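PDB 4XA8: D-isomer specific 2-hydroxyacid dehydrogenase NAD-binding from Xanthobacter autotrophicus, which binds NADPH and probably works as a nicotinamide-dependent oxidoreductase acting on D-2-hydroxyacids. Local coordinates for residues A[18-21]-A[22-26]; A[103-106]-A[107-111]; A[139-142]-A[143-146]; A[193-196]-A[197-201]; A[297-300]-A[301-304]. All coordinates share one frame; numbering follows the deposited sequence.

Contact 1. Residues A[18-21]-A[22-26]; sequences IGQD and WKSAL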
loop_
_atom_site.group_PDB
_atom_site.type_symbol
_atom_site.label_atom_id
_atom_site.label_comp_id
_atom_site.label_asym_id
_atom_site.label_seq_id
_atom_site.Cartn_x
_atom_site.Cartn_y
_atom_site.Cartn_z
ATOM N N ILE A 18 23.122 6.803 2.704
ATOM C CA ILE A 18 24.270 6.383 1.903
ATOM C C ILE A 18 25.132 7.596 1.543
ATOM O O ILE A 18 24.770 8.396 0.645
ATOM C CB ILE A 18 23.842 5.700 0.593
ATOM C CG1 ILE A 18 22.947 4.474 0.876
ATOM C CG2 ILE A 18 25.089 5.287 -0.196
ATOM C CD1 ILE A 18 21.966 4.122 -0.248
ATOM N N GLY A 19 26.295 7.679 2.180
ATOM C CA GLY A 19 27.233 8.828 1.984
ATOM C C GLY A 19 27.551 9.146 0.541
ATOM O O GLY A 19 27.466 10.300 0.108
ATOM N N GLN A 20 27.877 8.125 -0.235
ATOM C CA GLN A 20 28.250 8.315 -1.645
ATOM C C GLN A 20 27.196 9.003 -2.529
ATOM O O GLN A 20 27.531 9.807 -3.384
ATOM C CB GLN A 20 28.676 6.979 -2.277
ATOM C CG GLN A 20 30.184 6.749 -2.253
ATOM C CD GLN A 20 30.968 7.790 -3.082
ATOM O OE1 GLN A 20 30.543 8.200 -4.170
ATOM N NE2 GLN A 20 32.104 8.229 -2.555
ATOM N N ASP A 21 25.923 8.689 -2.323
ATOM C CA ASP A 21 24.850 9.307 -3.083
ATOM C C ASP A 21 24.771 10.791 -2.744
ATOM O O ASP A 21 24.457 11.603 -3.602
ATOM C CB ASP A 21 23.510 8.704 -2.709
ATOM C CG ASP A 21 23.364 7.286 -3.158
ATOM O OD1 ASP A 21 24.145 6.829 -4.021
ATOM O OD2 ASP A 21 22.425 6.638 -2.650
ATOM N N TRP A 22 25.000 11.139 -1.480
ATOM C CA TRP A 22 24.980 12.534 -1.088
ATOM C C TRP A 22 26.183 13.261 -1.653
ATOM O O TRP A 22 26.074 14.409 -2.048
ATOM C CB TRP A 22 24.925 12.679 0.442
ATOM C CG TRP A 22 23.580 12.467 0.960
ATOM C CD1 TRP A 22 23.009 11.268 1.337
ATOM C CD2 TRP A 22 22.556 13.460 1.094
ATOM N NE1 TRP A 22 21.709 11.474 1.741
ATOM C CE2 TRP A 22 21.414 12.815 1.603
ATOM C CE3 TRP A 22 22.491 14.831 0.813
ATOM C CZ2 TRP A 22 20.232 13.495 1.837
ATOM C CZ3 TRP A 22 21.311 15.506 1.076
ATOM C CH2 TRP A 22 20.220 14.841 1.608
ATOM N N LYS A 23 27.334 12.597 -1.671
ATOM C CA LYS A 23 28.555 13.184 -2.211
ATOM C C LYS A 23 28.372 13.510 -3.703
ATOM O O LYS A 23 28.713 14.614 -4.148
ATOM C CB LYS A 23 29.744 12.252 -1.989
ATOM C CG LYS A 23 31.077 12.761 -2.538
ATOM C CD LYS A 23 32.253 11.924 -2.047
ATOM C CE LYS A 23 33.593 12.486 -2.539
ATOM N NZ LYS A 23 34.741 11.964 -1.740
ATOM N N SER A 24 27.808 12.570 -4.450
ATOM C CA SER A 24 27.579 12.774 -5.880
ATOM C C SER A 24 26.659 13.946 -6.171
ATOM O O SER A 24 26.930 14.761 -7.050
ATOM C CB SER A 24 26.970 11.533 -6.490
ATOM O OG SER A 24 27.944 10.520 -6.465
ATOM N N ALA A 25 25.578 14.015 -5.412
ATOM C CA ALA A 25 24.584 15.069 -5.554
ATOM C C ALA A 25 25.154 16.450 -5.173
ATOM O O ALA A 25 24.955 17.444 -5.893
ATOM C CB ALA A 25 23.345 14.736 -4.696
ATOM N N LEU A 26 25.878 16.502 -4.067
ATOM C CA LEU A 26 26.503 17.750 -3.617
ATOM C C LEU A 26 27.594 18.246 -4.588
ATOM O O LEU A 26 27.626 19.421 -4.967
ATOM C CB LEU A 26 27.062 17.549 -2.217
ATOM C CG LEU A 26 26.001 17.491 -1.120
ATOM C CD1 LEU A 26 26.653 16.882 0.115
ATOM C CD2 LEU A 26 25.441 18.876 -0.822
#
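Helix 19-29, the helical limb of a beta-alpha-beta unit, begins where Ile18 at the N-cap meets Trp22 one turn on. The carbonyl O of Ile18 lies in the plane of the indole, at its edge, 3.4 Å from Trp22 CD1. Trp22 CG is placed beside its own backbone N (chi1 -79°), which brings the CD1 edge to this oxygen; Trp22 N gives Ile18 O a weak bond of 3.5 Å. The next rung is firmer, Lys23 N to Gly19 O at 2.9 Å. Gln20 O is gripped twice: Ser24 N (3.0 Å) and Ser24 OG (3.2 Å) arrive from opposite faces of the carbonyl plane, so the serine hydroxyl bonds back to its own helix. Gln20 and Lys23 run side by side in the same direction, Gln20 NE2 3.7 Å from Lys23 CD, over strand 34-37, where Lys23 NZ bonds to Val35 O. Asp21 turns elsewhere, its OD2 bonding to His138 of the second subunit. On the buried flank, the Trp22 ring meets Phe12 of strand 9-13 and packs on Pro290, Ala293 and Ile297, wedging helix 19-29 against helix 290-306.

Contact 2. Residues A[103-106]-A[107-111]; sequences MSQM and MASFV
Met107 and Met103 share one flank of helix 103-119 and meet at their methyl ends. The CB of Met107 starts 3.2 Å from Met103 O, the carbonyl that also takes the backbone N of Met107 at 2.8 Å. CG then leaves on the far side from the backbone N (chi1 170°), and two bends, at chi2 (71°) and chi3 (79°), fold the chain through SD so that CE comes back toward the preceding turn. There the methyl of Met107 meets Met103 CE at 4.3 Å, a modest apolar touch between two thioether ends. Farther out, Met107 packs on Ala285, while Met103 lies on Ser286 and on Leu155; Ala285, Ser286 and Leu155 are all NADPH-binding residues. In enzymes of this family, a long helix in this position carries the chain from the first domain into the nucleotide-binding domain, and here its methionines lie beside the NADPH-binding residues. On another side of the helix, Met106 runs fully extended beyond CG and reaches Ile287, while its carbonyl O accepts Phe110 N at 3.0 Å. Ser109 N bonds to Gln105 O at 2.9 Å, and Ala108 N to Ser104 O at 3.0 Å. The flank bearing Gln105, Met106, Ser109 and Phe110 packs on Arg165, Arg120 and His166 of the second subunit.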
loop_
_atom_site.group_PDB
_atom_site.type_symbol
_atom_site.label_atom_id
_atom_site.label_comp_id
_atom_site.label_asym_id
_atom_site.label_seq_id
_atom_site.Cartn_x
_atom_site.Cartn_y
_atom_site.Cartn_z
ATOM N N MET A 103 7.861 16.117 1.375
ATOM C CA MET A 103 8.022 15.034 2.316
ATOM C C MET A 103 6.649 14.724 2.864
ATOM O O MET A 103 6.362 13.565 3.207
ATOM C CB MET A 103 8.982 15.416 3.458
ATOM C CG MET A 103 9.104 14.364 4.575
ATOM S SD MET A 103 9.362 15.135 6.198
ATOM C CE MET A 103 9.375 13.724 7.307
ATOM N N SER A 104 5.819 15.756 2.972
ATOM C CA SER A 104 4.447 15.599 3.416
ATOM C C SER A 104 3.696 14.587 2.536
ATOM O O SER A 104 2.893 13.805 3.038
ATOM C CB SER A 104 3.743 16.937 3.374
ATOM O OG SER A 104 2.424 16.785 3.794
ATOM N N GLN A 105 3.924 14.692 1.233
ATOM C CA GLN A 105 3.345 13.770 0.210
ATOM C C GLN A 105 3.894 12.366 0.299
ATOM O O GLN A 105 3.162 11.415 0.364
ATOM C CB GLN A 105 3.650 14.281 -1.209
ATOM C CG GLN A 105 3.126 13.327 -2.272
ATOM C CD GLN A 105 1.622 13.235 -2.202
ATOM O OE1 GLN A 105 0.933 14.120 -2.741
ATOM N NE2 GLN A 105 1.080 12.162 -1.559
ATOM N N MET A 106 5.206 12.252 0.317
ATOM C CA MET A 106 5.847 10.977 0.433
ATOM C C MET A 106 5.491 10.247 1.744
ATOM O O MET A 106 5.317 9.041 1.776
ATOM C CB MET A 106 7.350 11.193 0.354
ATOM C CG MET A 106 8.173 9.919 0.323
ATOM S SD MET A 106 9.938 10.272 0.433
ATOM C CE MET A 106 10.553 8.606 0.449
ATOM N N MET A 107 5.419 10.989 2.837
ATOM C CA MET A 107 4.955 10.415 4.073
ATOM C C MET A 107 3.474 9.976 4.004
ATOM O O MET A 107 3.125 8.892 4.450
ATOM C CB MET A 107 5.197 11.407 5.229
ATOM C CG MET A 107 4.524 10.990 6.504
ATOM S SD MET A 107 5.308 9.564 7.267
ATOM C CE MET A 107 6.719 10.416 8.022
ATOM N N ALA A 108 2.603 10.812 3.443
ATOM C CA ALA A 108 1.202 10.451 3.388
ATOM C C ALA A 108 1.026 9.222 2.535
ATOM O O ALA A 108 0.187 8.379 2.856
ATOM C CB ALA A 108 0.360 11.561 2.799
ATOM N N SER A 109 1.767 9.135 1.432
ATOM C CA SER A 109 1.670 7.988 0.526
ATOM C C SER A 109 2.153 6.752 1.273
ATOM O O SER A 109 1.535 5.673 1.190
ATOM C CB SER A 109 2.540 8.222 -0.722
ATOM O OG SER A 109 2.055 9.285 -1.515
ATOM N N PHE A 110 3.242 6.855 2.046
ATOM C CA PHE A 110 3.722 5.698 2.771
ATOM C C PHE A 110 2.688 5.211 3.848
ATOM O O PHE A 110 2.444 4.030 4.014
ATOM C CB PHE A 110 5.076 5.997 3.453
ATOM C CG PHE A 110 5.705 4.776 4.066
ATOM C CD1 PHE A 110 6.298 3.825 3.261
ATOM C CD2 PHE A 110 5.643 4.542 5.414
ATOM C CE1 PHE A 110 6.862 2.678 3.806
ATOM C CE2 PHE A 110 6.199 3.409 5.959
ATOM C CZ PHE A 110 6.815 2.469 5.157
ATOM N N VAL A 111 2.091 6.158 4.579
ATOM C CA VAL A 111 1.065 5.827 5.551
ATOM C C VAL A 111 -0.113 5.135 4.890
ATOM O O VAL A 111 -0.640 4.165 5.421
ATOM C CB VAL A 111 0.621 7.065 6.302
ATOM C CG1 VAL A 111 -0.640 6.801 7.108
ATOM C CG2 VAL A 111 1.734 7.532 7.215
#

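Contact 3. Residues A[139-142]-A[143-146]; sequences PRTA and AEIR
Glu144 folds back over Arg140 and Thr141, and the tight part of this turn is built round its carboxylate. CG stands between the backbone N and carbonyl carbon of its own residue (chi1 77°), swinging the acid back along the chain until Glu144 CD lies 3.3 Å from Arg140 CB. Glu144 OE1 then takes the backbone N of Thr141 at 3.0 Å, the donor standing well above the carboxylate plane, and it also forms a salt bridge with Arg291 of the second subunit. Two backbone bonds close the turn: Glu144 N to Thr141 O at 3.2 Å, and Ile145 N to Ala142 O at 2.9 Å. Ile145 CG1 sits over the centre of one face of the Arg140 guanidinium, 3.8 Å from NH2, an aliphatic floor for the charged group. The charge pairing between the two side chains is looser: Arg140 NE stays 3.7 Å from Glu144 OE2, with the two flat groups 87° apart, and the arginine has its stronger partner in Glu200. Replacing Glu144 by an alanine would probably leave Thr141 N without its acceptor and Arg291 of the second subunit without this carboxylate. On the looser outer side Ala143 is exposed. Thr141 OG1 takes a weak 3.4 Å bond from Glu144 N and another weak one from Arg291 of the second subunit. Together with Thr141 N to OE1, the Glu144 N bond completes the reciprocal pattern of a capping box, here opening a short 3-10 turn that delivers the chain to strand 146-150 of the Rossmann-like sheet.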
loop_
_atom_site.group_PDB
_atom_site.type_symbol
_atom_site.label_atom_id
_atom_site.label_comp_id
_atom_site.label_asym_id
_atom_site.label_seq_id
_atom_site.Cartn_x
_atom_site.Cartn_y
_atom_site.Cartn_z
ATOM N N PRO A 139 -15.233 -10.378 3.751
ATOM C CA PRO A 139 -15.095 -9.066 3.151
ATOM C C PRO A 139 -15.677 -7.992 4.085
ATOM O O PRO A 139 -16.646 -8.272 4.771
ATOM C CB PRO A 139 -15.936 -9.203 1.858
ATOM C CG PRO A 139 -15.988 -10.637 1.600
ATOM C CD PRO A 139 -16.133 -11.227 2.950
ATOM N N ARG A 140 -15.035 -6.841 4.161
ATOM C CA ARG A 140 -15.494 -5.675 4.959
ATOM C C ARG A 140 -15.387 -4.435 4.081
ATOM O O ARG A 140 -14.481 -4.356 3.295
ATOM C CB ARG A 140 -14.575 -5.474 6.186
ATOM C CG ARG A 140 -14.005 -6.775 6.739
ATOM C CD ARG A 140 -12.899 -6.558 7.755
ATOM N NE ARG A 140 -13.396 -5.810 8.884
ATOM C CZ ARG A 140 -12.627 -5.190 9.771
ATOM N NH1 ARG A 140 -13.183 -4.526 10.780
ATOM N NH2 ARG A 140 -11.309 -5.227 9.645
ATOM N N THR A 141 -16.272 -3.454 4.235
ATOM C CA THR A 141 -16.102 -2.149 3.589
ATOM C C THR A 141 -15.053 -1.316 4.341
ATOM O O THR A 141 -14.833 -1.502 5.543
ATOM C CB THR A 141 -17.420 -1.344 3.591
ATOM O OG1 THR A 141 -17.831 -1.099 4.944
ATOM C CG2 THR A 141 -18.526 -2.074 2.870
ATOM N N ALA A 142 -14.436 -0.375 3.651
ATOM C CA ALA A 142 -13.561 0.602 4.293
ATOM C C ALA A 142 -14.235 1.327 5.486
ATOM O O ALA A 142 -13.611 1.590 6.507
ATOM C CB ALA A 142 -13.159 1.628 3.261
ATOM N N ALA A 143 -15.516 1.646 5.328
ATOM C CA ALA A 143 -16.275 2.386 6.331
ATOM C C ALA A 143 -16.401 1.640 7.668
ATOM O O ALA A 143 -16.561 2.272 8.706
ATOM C CB ALA A 143 -17.647 2.756 5.778
ATOM N N GLU A 144 -16.302 0.310 7.663
ATOM C CA GLU A 144 -16.320 -0.424 8.897
ATOM C C GLU A 144 -14.950 -0.459 9.604
ATOM O O GLU A 144 -14.858 -0.893 10.736
ATOM C CB GLU A 144 -16.984 -1.815 8.738
ATOM C CG GLU A 144 -16.204 -2.912 8.081
ATOM C CD GLU A 144 -17.096 -4.119 7.736
ATOM O OE1 GLU A 144 -17.823 -4.135 6.712
ATOM O OE2 GLU A 144 -17.024 -5.074 8.512
ATOM N N ILE A 145 -13.905 0.057 8.968
ATOM C CA ILE A 145 -12.559 0.008 9.548
ATOM C C ILE A 145 -12.130 1.348 10.150
ATOM O O ILE A 145 -11.961 2.374 9.458
ATOM C CB ILE A 145 -11.531 -0.484 8.521
ATOM C CG1 ILE A 145 -11.975 -1.848 7.966
ATOM C CG2 ILE A 145 -10.134 -0.600 9.164
ATOM C CD1 ILE A 145 -11.060 -2.390 6.877
ATOM N N ARG A 146 -11.943 1.331 11.446
ATOM C CA ARG A 146 -11.609 2.536 12.188
ATOM C C ARG A 146 -10.107 2.712 12.245
ATOM O O ARG A 146 -9.404 1.840 12.772
ATOM C CB ARG A 146 -12.171 2.449 13.600
ATOM C CG ARG A 146 -13.673 2.298 13.616
ATOM C CD ARG A 146 -14.156 1.929 15.003
ATOM N NE ARG A 146 -14.834 3.052 15.653
ATOM C CZ ARG A 146 -15.248 3.061 16.926
ATOM N NH1 ARG A 146 -15.059 2.009 17.720
ATOM N NH2 ARG A 146 -15.875 4.129 17.401
#

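Contact 4. Residues A[193-196]-A[197-201]; sequences PGFL and AGSEI
Ser199 closes the end of helix 192-197 by bonding back to Phe195 and Leu196. Its hydroxyl OG donates to Phe195 O at 2.9 Å, tilted 31° from the carbonyl plane, and the same oxygen also accepts from Arg171 NH1. With OG set anti to its own carbonyl carbon (chi1 -64°), the hydroxyl also stands over the centre of one face of the Phe195 ring, 4.1 Å from CZ. Ser199 N makes the second link, to Leu196 O at 3.1 Å. Earlier in the turn, Pro193 O is satisfied by Ala197 N at 2.9 Å, whereas Gly194 O takes a weak 3.3 Å bond from Gly198 N, where the chain leaves helical geometry. Four successive carbonyls of the last turn each find a donor, one of them a side-chain hydroxyl. Without the hydroxyl, an alanine in place of Ser199 would leave Phe195 O with Arg171 alone among these donors and is likely to loosen the end of the helix. The Phe195 ring also meets that of Trp173, and Leu196 packs on helix 218-223. This C-terminal turn passes the chain from helix 192-197 to strand 201-204, the helix-to-strand connection of an alpha/beta Rossmann-type domain.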
loop_
_atom_site.group_PDB
_atom_site.type_symbol
_atom_site.label_atom_id
_atom_site.label_comp_id
_atom_site.label_asym_id
_atom_site.label_seq_id
_atom_site.Cartn_x
_atom_site.Cartn_y
_atom_site.Cartn_z
ATOM N N PRO A 193 -7.371 7.767 25.955
ATOM C CA PRO A 193 -7.891 6.413 26.072
ATOM C C PRO A 193 -9.079 6.093 25.178
ATOM O O PRO A 193 -9.052 5.064 24.542
ATOM C CB PRO A 193 -8.281 6.306 27.551
ATOM C CG PRO A 193 -7.342 7.233 28.226
ATOM C CD PRO A 193 -7.275 8.406 27.280
ATOM N N GLY A 194 -10.078 6.973 25.096
ATOM C CA GLY A 194 -11.232 6.709 24.228
ATOM C C GLY A 194 -10.824 6.722 22.744
ATOM O O GLY A 194 -11.334 5.931 21.951
ATOM N N PHE A 195 -9.892 7.597 22.369
ATOM C CA PHE A 195 -9.366 7.651 20.983
ATOM C C PHE A 195 -8.727 6.305 20.613
ATOM O O PHE A 195 -9.032 5.746 19.540
ATOM C CB PHE A 195 -8.334 8.776 20.780
ATOM C CG PHE A 195 -7.474 8.636 19.522
ATOM C CD1 PHE A 195 -7.970 9.029 18.298
ATOM C CD2 PHE A 195 -6.175 8.125 19.578
ATOM C CE1 PHE A 195 -7.210 8.876 17.135
ATOM C CE2 PHE A 195 -5.397 7.998 18.412
ATOM C CZ PHE A 195 -5.939 8.376 17.197
ATOM N N LEU A 196 -7.856 5.802 21.491
ATOM C CA LEU A 196 -7.190 4.517 21.246
ATOM C C LEU A 196 -8.176 3.327 21.276
ATOM O O LEU A 196 -8.055 2.410 20.453
ATOM C CB LEU A 196 -6.101 4.277 22.288
ATOM C CG LEU A 196 -4.904 5.240 22.171
ATOM C CD1 LEU A 196 -4.012 5.162 23.414
ATOM C CD2 LEU A 196 -4.119 5.002 20.912
ATOM N N ALA A 197 -9.096 3.313 22.254
ATOM C CA ALA A 197 -10.017 2.175 22.385
ATOM C C ALA A 197 -10.867 1.956 21.147
ATOM O O ALA A 197 -11.310 0.823 20.890
ATOM C CB ALA A 197 -10.909 2.354 23.608
ATOM N N GLY A 198 -11.134 3.005 20.373
ATOM C CA GLY A 198 -11.952 2.828 19.134
ATOM C C GLY A 198 -11.145 2.736 17.842
ATOM O O GLY A 198 -11.707 2.761 16.745
ATOM N N SER A 199 -9.819 2.675 17.940
ATOM C CA SER A 199 -8.940 2.575 16.750
ATOM C C SER A 199 -8.531 1.114 16.504
ATOM O O SER A 199 -7.701 0.554 17.235
ATOM C CB SER A 199 -7.678 3.404 16.944
ATOM O OG SER A 199 -7.962 4.794 17.051
ATOM N N GLU A 200 -9.052 0.517 15.444
ATOM C CA GLU A 200 -8.625 -0.804 15.007
ATOM C C GLU A 200 -7.216 -0.819 14.423
ATOM O O GLU A 200 -6.474 -1.767 14.637
ATOM C CB GLU A 200 -9.599 -1.378 13.956
ATOM C CG GLU A 200 -9.239 -2.795 13.597
ATOM C CD GLU A 200 -10.161 -3.446 12.568
ATOM O OE1 GLU A 200 -11.350 -3.068 12.438
ATOM O OE2 GLU A 200 -9.677 -4.350 11.888
ATOM N N ILE A 201 -6.877 0.215 13.658
ATOM C CA ILE A 201 -5.522 0.435 13.137
ATOM C C ILE A 201 -5.071 1.752 13.699
ATOM O O ILE A 201 -5.824 2.765 13.629
ATOM C CB ILE A 201 -5.511 0.495 11.596
ATOM C CG1 ILE A 201 -6.059 -0.812 11.012
ATOM C CG2 ILE A 201 -4.130 0.733 11.045
ATOM C CD1 ILE A 201 -6.398 -0.755 9.557
#

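Contact 5. Residues A[297-300]-A[301-304]; sequences IVEN and IRRI
Glu299 lies alongside Arg302, pointing the same way, with OE1 against the arginine's aliphatic chain, 3.2 Å from CD. The bend at chi2 (63°) turns the glutamate carboxylate forward along the helix, where OE2 serves two arginines at once. Arg303 NE makes the shorter bond to Glu299 OE2, 2.7 Å, arriving on its anti side and close to the carboxylate plane. Arg302 NH1 reaches Glu299 OE2 at 3.0 Å with a weaker, more bent geometry. The guanidinium groups are turned differently, 35° from the carboxylate for Arg302 and 75° for Arg303, yet each presents its edge. In this salt-bridge network one carboxylate probably offsets part of the positive charge of both arginines; Arg302 NH1 has a second acid in Glu308, and Arg303 NH2 bonds to Pro309 O. Regular backbone bonds run beneath, including Ile304 N to Asn300 O at 2.9 Å. Asn300 sends OD1 to the backbone N of Leu311, beyond the helix. Away from the charges, Ile297 CG2 and Ile301 CD1 meet at 4.3 Å. That flank rests on strand 52-57, Ile297 on Leu56 and Ile301 with Ile304 on Tyr54, while Val298 packs on Ala29 at the end of helix 19-29.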
loop_
_atom_site.group_PDB
_atom_site.type_symbol
_atom_site.label_atom_id
_atom_site.label_comp_id
_atom_site.label_asym_id
_atom_site.label_seq_id
_atom_site.Cartn_x
_atom_site.Cartn_y
_atom_site.Cartn_z
ATOM N N ILE A 297 21.437 22.915 0.487
ATOM C CA ILE A 297 22.679 22.804 1.264
ATOM C C ILE A 297 23.800 23.682 0.646
ATOM O O ILE A 297 24.455 24.488 1.348
ATOM C CB ILE A 297 23.127 21.329 1.384
ATOM C CG1 ILE A 297 22.051 20.510 2.101
ATOM C CG2 ILE A 297 24.472 21.246 2.086
ATOM C CD1 ILE A 297 22.196 19.006 1.974
ATOM N N VAL A 298 24.021 23.525 -0.662
ATOM C CA VAL A 298 24.986 24.353 -1.394
ATOM C C VAL A 298 24.703 25.860 -1.251
ATOM O O VAL A 298 25.633 26.658 -1.051
ATOM C CB VAL A 298 25.113 23.880 -2.871
ATOM C CG1 VAL A 298 25.797 24.943 -3.745
ATOM C CG2 VAL A 298 25.876 22.558 -2.895
ATOM N N GLU A 299 23.434 26.249 -1.310
ATOM C CA GLU A 299 23.043 27.661 -1.096
ATOM C C GLU A 299 23.304 28.164 0.345
ATOM O O GLU A 299 23.605 29.329 0.549
ATOM C CB GLU A 299 21.581 27.866 -1.488
ATOM C CG GLU A 299 20.962 29.205 -1.154
ATOM C CD GLU A 299 21.602 30.396 -1.865
ATOM O OE1 GLU A 299 22.373 30.212 -2.844
ATOM O OE2 GLU A 299 21.316 31.525 -1.423
ATOM N N ASN A 300 23.163 27.301 1.332
ATOM C CA ASN A 300 23.446 27.692 2.707
ATOM C C ASN A 300 24.942 27.781 2.971
ATOM O O ASN A 300 25.405 28.603 3.774
ATOM C CB ASN A 300 22.741 26.761 3.707
ATOM C CG ASN A 300 21.336 27.229 4.060
ATOM O OD1 ASN A 300 20.959 28.400 3.824
ATOM N ND2 ASN A 300 20.550 26.324 4.653
ATOM N N ILE A 301 25.711 26.960 2.272
ATOM C CA ILE A 301 27.155 27.060 2.324
ATOM C C ILE A 301 27.560 28.446 1.836
ATOM O O ILE A 301 28.325 29.197 2.511
ATOM C CB ILE A 301 27.807 25.935 1.499
ATOM C CG1 ILE A 301 27.643 24.624 2.292
ATOM C CG2 ILE A 301 29.277 26.283 1.179
ATOM C CD1 ILE A 301 28.169 23.379 1.613
ATOM N N ARG A 302 27.048 28.833 0.676
ATOM C CA ARG A 302 27.394 30.161 0.176
ATOM C C ARG A 302 26.879 31.286 1.088
ATOM O O ARG A 302 27.603 32.252 1.325
ATOM C CB ARG A 302 27.005 30.349 -1.294
ATOM C CG ARG A 302 25.525 30.466 -1.592
ATOM C CD ARG A 302 25.319 31.444 -2.745
ATOM N NE ARG A 302 25.711 32.793 -2.363
ATOM C CZ ARG A 302 24.933 33.678 -1.743
ATOM N NH1 ARG A 302 23.680 33.380 -1.398
ATOM N NH2 ARG A 302 25.427 34.871 -1.450
ATOM N N ARG A 303 25.675 31.161 1.643
ATOM C CA ARG A 303 25.187 32.199 2.563
ATOM C C ARG A 303 26.070 32.351 3.801
ATOM O O ARG A 303 26.411 33.467 4.187
ATOM C CB ARG A 303 23.745 31.960 2.978
ATOM C CG ARG A 303 22.757 32.260 1.865
ATOM C CD ARG A 303 21.426 31.564 2.063
ATOM N NE ARG A 303 20.407 32.026 1.108
ATOM C CZ ARG A 303 19.442 32.897 1.386
ATOM N NH1 ARG A 303 18.578 33.234 0.447
ATOM N NH2 ARG A 303 19.332 33.453 2.595
ATOM N N ILE A 304 26.439 31.228 4.416
ATOM C CA ILE A 304 27.276 31.255 5.610
ATOM C C ILE A 304 28.630 31.892 5.244
ATOM O O ILE A 304 29.164 32.700 6.001
ATOM C CB ILE A 304 27.397 29.842 6.280
ATOM C CG1 ILE A 304 27.782 29.961 7.750
ATOM C CG2 ILE A 304 28.424 28.967 5.600
ATOM C CD1 ILE A 304 26.627 30.325 8.657
#

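Contacts 1 and 5 lie at one end of the molecule, contacts 3 and 4 at the other, with contact 2 between them. Contacts 1 and 5, with centres about 17 Å apart, pack helix on helix: Trp22 CZ3 lies 3.7 Å from Ile297 CD1. Contacts 3 and 4 are about 15 Å apart between centres and join through Arg140 NH1 to Glu200 OE1, a salt bridge of 2.9 Å. Some 44 Å separate the centres of contacts 1 and 3, yet both touch the second subunit, as does contact 2. Contact 2 is about 23 Å from contacts 1 and 4 by centres and is nearest the NADPH-binding residues, Phe110 approaching Ala285 to about 3 Å between side chains.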